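Local atomic coordinates of uncharacterized protein (Eubacterium siraeum, PDB entry 4OBM), a protein that is of unknown function but belongs to the LytR-CpsA-Psr family and has been proposed to be a transcription regulator. Residues Y58-T69 with D240-W249. Numbering follows the deposited sequence.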
loop_
_atom_site.group_PDB
_atom_site.type_symbol
_atom_site.label_atom_id
_atom_site.label_comp_id
_atom_site.label_asym_id
_atom_site.label_seq_id
_atom_site.Cartn_x
_atom_site.Cartn_y
_atom_site.Cartn_z
ATOM N N TYR A 58 1.223 -6.001 -6.036
ATOM C CA TYR A 58 1.991 -6.817 -6.977
ATOM C C TYR A 58 2.150 -8.200 -6.408
ATOM O O TYR A 58 2.422 -8.312 -5.213
ATOM C CB TYR A 58 3.396 -6.201 -7.194
ATOM C CG TYR A 58 3.385 -4.856 -7.875
ATOM C CD1 TYR A 58 3.285 -3.680 -7.138
ATOM C CD2 TYR A 58 3.557 -4.751 -9.252
ATOM C CE1 TYR A 58 3.236 -2.438 -7.766
ATOM C CE2 TYR A 58 3.564 -3.509 -9.885
ATOM C CZ TYR A 58 3.384 -2.357 -9.138
ATOM O OH TYR A 58 3.467 -1.133 -9.749
ATOM N N LEU A 59 2.045 -9.252 -7.255
ATOM C CA LEU A 59 2.234 -10.635 -6.807
ATOM C C LEU A 59 3.698 -10.852 -6.491
ATOM O O LEU A 59 4.531 -10.209 -7.129
ATOM C CB LEU A 59 1.759 -11.652 -7.864
ATOM C CG LEU A 59 0.253 -11.905 -8.004
ATOM C CD1 LEU A 59 -0.015 -12.758 -9.251
ATOM C CD2 LEU A 59 -0.327 -12.586 -6.766
ATOM N N PRO A 60 4.064 -11.710 -5.511
ATOM C CA PRO A 60 5.494 -11.925 -5.232
ATOM C C PRO A 60 6.278 -12.479 -6.425
ATOM O O PRO A 60 7.481 -12.177 -6.581
ATOM C CB PRO A 60 5.488 -12.930 -4.078
ATOM C CG PRO A 60 4.159 -13.563 -4.132
ATOM C CD PRO A 60 3.214 -12.538 -4.630
ATOM N N ASN A 61 5.595 -13.259 -7.287
ATOM C CA ASN A 61 6.208 -13.861 -8.461
ATOM C C ASN A 61 6.035 -12.951 -9.679
ATOM O O ASN A 61 6.214 -13.399 -10.813
ATOM C CB ASN A 61 5.654 -15.269 -8.721
ATOM C CG ASN A 61 4.156 -15.316 -8.958
ATOM O OD1 ASN A 61 3.371 -14.475 -8.468
ATOM N ND2 ASN A 61 3.722 -16.332 -9.674
ATOM N N ALA A 62 5.738 -11.666 -9.451
ATOM C CA ALA A 62 5.597 -10.740 -10.576
ATOM C C ALA A 62 6.966 -10.388 -11.175
ATOM O O ALA A 62 7.901 -10.076 -10.431
ATOM C CB ALA A 62 4.873 -9.478 -10.143
ATOM N N VAL A 63 7.080 -10.470 -12.516
ATOM C CA VAL A 63 8.272 -10.102 -13.290
ATOM C C VAL A 63 7.951 -8.715 -13.913
ATOM O O VAL A 63 7.012 -8.599 -14.704
ATOM C CB VAL A 63 8.669 -11.202 -14.343
ATOM C CG1 VAL A 63 9.859 -10.771 -15.193
ATOM C CG2 VAL A 63 8.961 -12.544 -13.672
ATOM N N ILE A 64 8.702 -7.667 -13.521
ATOM C CA ILE A 64 8.456 -6.288 -13.981
ATOM C C ILE A 64 9.612 -5.718 -14.830
ATOM O O ILE A 64 9.555 -4.543 -15.197
ATOM C CB ILE A 64 8.167 -5.340 -12.762
ATOM C CG1 ILE A 64 9.377 -5.231 -11.805
ATOM C CG2 ILE A 64 6.887 -5.734 -12.015
ATOM C CD1 ILE A 64 9.505 -3.921 -11.124
ATOM N N ASP A 65 10.652 -6.524 -15.130
ATOM C CA ASP A 65 11.836 -6.050 -15.859
ATOM C C ASP A 65 12.348 -7.038 -16.930
ATOM O O ASP A 65 13.264 -6.703 -17.685
ATOM C CB ASP A 65 12.974 -5.736 -14.852
ATOM C CG ASP A 65 13.424 -6.876 -13.925
ATOM O OD1 ASP A 65 12.555 -7.702 -13.511
ATOM O OD2 ASP A 65 14.627 -6.906 -13.557
ATOM N N GLY A 66 11.749 -8.223 -16.994
ATOM C CA GLY A 66 12.174 -9.272 -17.917
ATOM C C GLY A 66 13.164 -10.210 -17.253
ATOM O O GLY A 66 13.612 -11.184 -17.861
ATOM N N GLY A 67 13.503 -9.901 -16.003
ATOM C CA GLY A 67 14.429 -10.677 -15.202
ATOM C C GLY A 67 13.719 -11.468 -14.130
ATOM O O GLY A 67 12.755 -12.181 -14.404
ATOM N N ASN A 68 14.188 -11.323 -12.902
ATOM C CA ASN A 68 13.683 -12.012 -11.717
ATOM C C ASN A 68 12.339 -11.469 -11.210
ATOM O O ASN A 68 11.854 -10.415 -11.651
ATOM C CB ASN A 68 14.733 -11.906 -10.606
ATOM C CG ASN A 68 15.986 -12.685 -10.913
ATOM O OD1 ASN A 68 15.962 -13.696 -11.618
ATOM N ND2 ASN A 68 17.110 -12.226 -10.393
ATOM N N THR A 69 11.754 -12.205 -10.253
ATOM C CA THR A 69 10.493 -11.849 -9.610
ATOM C C THR A 69 10.725 -10.719 -8.625
ATOM O O THR A 69 11.857 -10.509 -8.196
ATOM C CB THR A 69 9.866 -13.066 -8.897
ATOM O OG1 THR A 69 10.643 -13.407 -7.747
ATOM C CG2 THR A 69 9.691 -14.254 -9.805
ATOM N N ASP A 240 6.285 -20.540 -13.323
ATOM C CA ASP A 240 5.844 -20.185 -11.975
ATOM C C ASP A 240 5.885 -18.664 -11.777
ATOM O O ASP A 240 5.579 -18.181 -10.689
ATOM C CB ASP A 240 6.679 -20.925 -10.927
ATOM C CG ASP A 240 6.417 -22.414 -10.972
ATOM O OD1 ASP A 240 5.227 -22.807 -11.050
ATOM O OD2 ASP A 240 7.394 -23.184 -10.978
ATOM N N ASP A 241 6.199 -17.915 -12.858
ATOM C CA ASP A 241 6.278 -16.460 -12.856
ATOM C C ASP A 241 4.977 -15.808 -13.369
ATOM O O ASP A 241 4.121 -16.467 -13.977
ATOM C CB ASP A 241 7.476 -15.996 -13.705
ATOM C CG ASP A 241 8.844 -16.366 -13.161
ATOM O OD1 ASP A 241 8.930 -16.762 -11.975
ATOM O OD2 ASP A 241 9.830 -16.233 -13.909
ATOM N N TYR A 242 4.829 -14.509 -13.090
ATOM C CA TYR A 242 3.687 -13.715 -13.521
ATOM C C TYR A 242 4.236 -12.473 -14.213
ATOM O O TYR A 242 4.562 -11.480 -13.559
ATOM C CB TYR A 242 2.776 -13.377 -12.331
ATOM C CG TYR A 242 1.479 -12.716 -12.734
ATOM C CD1 TYR A 242 0.422 -13.464 -13.247
ATOM C CD2 TYR A 242 1.298 -11.343 -12.588
ATOM C CE1 TYR A 242 -0.777 -12.856 -13.624
ATOM C CE2 TYR A 242 0.096 -10.729 -12.941
ATOM C CZ TYR A 242 -0.944 -11.492 -13.442
ATOM O OH TYR A 242 -2.121 -10.888 -13.797
ATOM N N ILE A 243 4.413 -12.560 -15.523
ATOM C CA ILE A 243 5.009 -11.487 -16.311
ATOM C C ILE A 243 4.001 -10.353 -16.479
ATOM O O ILE A 243 2.945 -10.557 -17.087
ATOM C CB ILE A 243 5.538 -12.038 -17.654
ATOM C CG1 ILE A 243 6.609 -13.136 -17.398
ATOM C CG2 ILE A 243 6.075 -10.898 -18.569
ATOM C CD1 ILE A 243 7.090 -13.826 -18.612
ATOM N N ILE A 244 4.330 -9.161 -15.919
ATOM C CA ILE A 244 3.474 -7.971 -15.993
ATOM C C ILE A 244 3.391 -7.506 -17.441
ATOM O O ILE A 244 4.415 -7.382 -18.093
ATOM C CB ILE A 244 3.950 -6.836 -15.034
ATOM C CG1 ILE A 244 3.857 -7.272 -13.533
ATOM C CG2 ILE A 244 3.209 -5.501 -15.289
ATOM C CD1 ILE A 244 2.423 -7.726 -12.990
ATOM N N ASP A 245 2.165 -7.316 -17.947
ATOM C CA ASP A 245 1.912 -6.870 -19.324
ATOM C C ASP A 245 2.358 -5.422 -19.453
ATOM O O ASP A 245 2.049 -4.609 -18.588
ATOM C CB ASP A 245 0.416 -7.036 -19.678
ATOM C CG ASP A 245 0.019 -6.728 -21.115
ATOM O OD1 ASP A 245 0.470 -5.692 -21.649
ATOM O OD2 ASP A 245 -0.820 -7.474 -21.672
ATOM N N ASP A 246 3.091 -5.111 -20.514
ATOM C CA ASP A 246 3.601 -3.767 -20.805
ATOM C C ASP A 246 2.485 -2.705 -20.888
ATOM O O ASP A 246 2.741 -1.541 -20.567
ATOM C CB ASP A 246 4.400 -3.781 -22.118
ATOM C CG ASP A 246 5.677 -2.970 -22.072
ATOM O OD1 ASP A 246 6.375 -3.019 -21.036
ATOM O OD2 ASP A 246 5.994 -2.304 -23.084
ATOM N N ASN A 247 1.254 -3.112 -21.290
ATOM C CA ASN A 247 0.094 -2.225 -21.435
ATOM C C ASN A 247 -0.520 -1.863 -20.083
ATOM O O ASN A 247 -1.285 -0.903 -19.995
ATOM C CB ASN A 247 -0.968 -2.847 -22.345
ATOM C CG ASN A 247 -0.487 -3.167 -23.735
ATOM O OD1 ASN A 247 0.281 -2.422 -24.359
ATOM N ND2 ASN A 247 -0.949 -4.286 -24.252
ATOM N N SER A 248 -0.189 -2.631 -19.039
ATOM C CA SER A 248 -0.634 -2.375 -17.676
ATOM C C SER A 248 0.067 -1.114 -17.129
ATOM O O SER A 248 -0.591 -0.289 -16.489
ATOM C CB SER A 248 -0.353 -3.584 -16.790
ATOM O OG SER A 248 -1.036 -3.478 -15.554
ATOM N N TRP A 249 1.387 -0.938 -17.440
ATOM C CA TRP A 249 2.180 0.224 -17.009
ATOM C C TRP A 249 1.578 1.528 -17.504
ATOM O O TRP A 249 1.674 2.528 -16.799
ATOM C CB TRP A 249 3.658 0.136 -17.460
ATOM C CG TRP A 249 4.422 -1.033 -16.898
ATOM C CD1 TRP A 249 5.082 -1.993 -17.609
ATOM C CD2 TRP A 249 4.581 -1.376 -15.513
ATOM N NE1 TRP A 249 5.629 -2.923 -16.753
ATOM C CE2 TRP A 249 5.352 -2.561 -15.460
ATOM C CE3 TRP A 249 4.134 -0.810 -14.304
ATOM C CZ2 TRP A 249 5.697 -3.176 -14.250
ATOM C CZ3 TRP A 249 4.474 -1.427 -13.107
ATOM C CH2 TRP A 249 5.236 -2.601 -13.088
#
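Tyr242 swings its ring away from its own backbone N (chi1 -172°), which lays one face of the phenol under Leu59 CD1, 3.9 Å from the Tyr242 ring centroid: a CH-pi contact. At the far end of that ring, Tyr242 OH is hydrogen-bonded to Gly235 N. Next door, Asn61 CG lies between its backbone N and carbonyl carbon (chi1 60°), which sets ND2 to donate to Asp240 O at 2.8 Å. The N-H points almost straight at the oxygen (178°), and that oxygen lies in the amide plane. With an alanine here, Asp240 O would probably lose this donor and the start of strand 241-244 would be held less firmly beside the Leu59-Ala62 turn. That turn is type I, and it leads directly into a short parallel ladder in which strand 62-63 forms one edge of a small three-stranded mixed sheet; 241-244 lies in the middle and pairs antiparallel with 235-238 on its other side. Three backbone bonds make the ladder: Tyr242 N to Asn61 O, Val63 N to Tyr242 O, and Ile244 N to Val63 O. Val63 and Ile243 share one face of it, where Val63 CG2 also rests 3.8 Å from Asp241 CB; Ala62 and Tyr242 lie on the other. Beyond the ladder, Trp249 in helix 246-256 presents its ring edge to two neighbours. Ile64 CG2 meets Trp249 CZ2 at 3.6 Å, and Tyr58 OH comes within 3.5 Å of Trp249 CZ3. Ile64 and Tyr58 both reach Leu86 as well, joining this corner to helix 70-90.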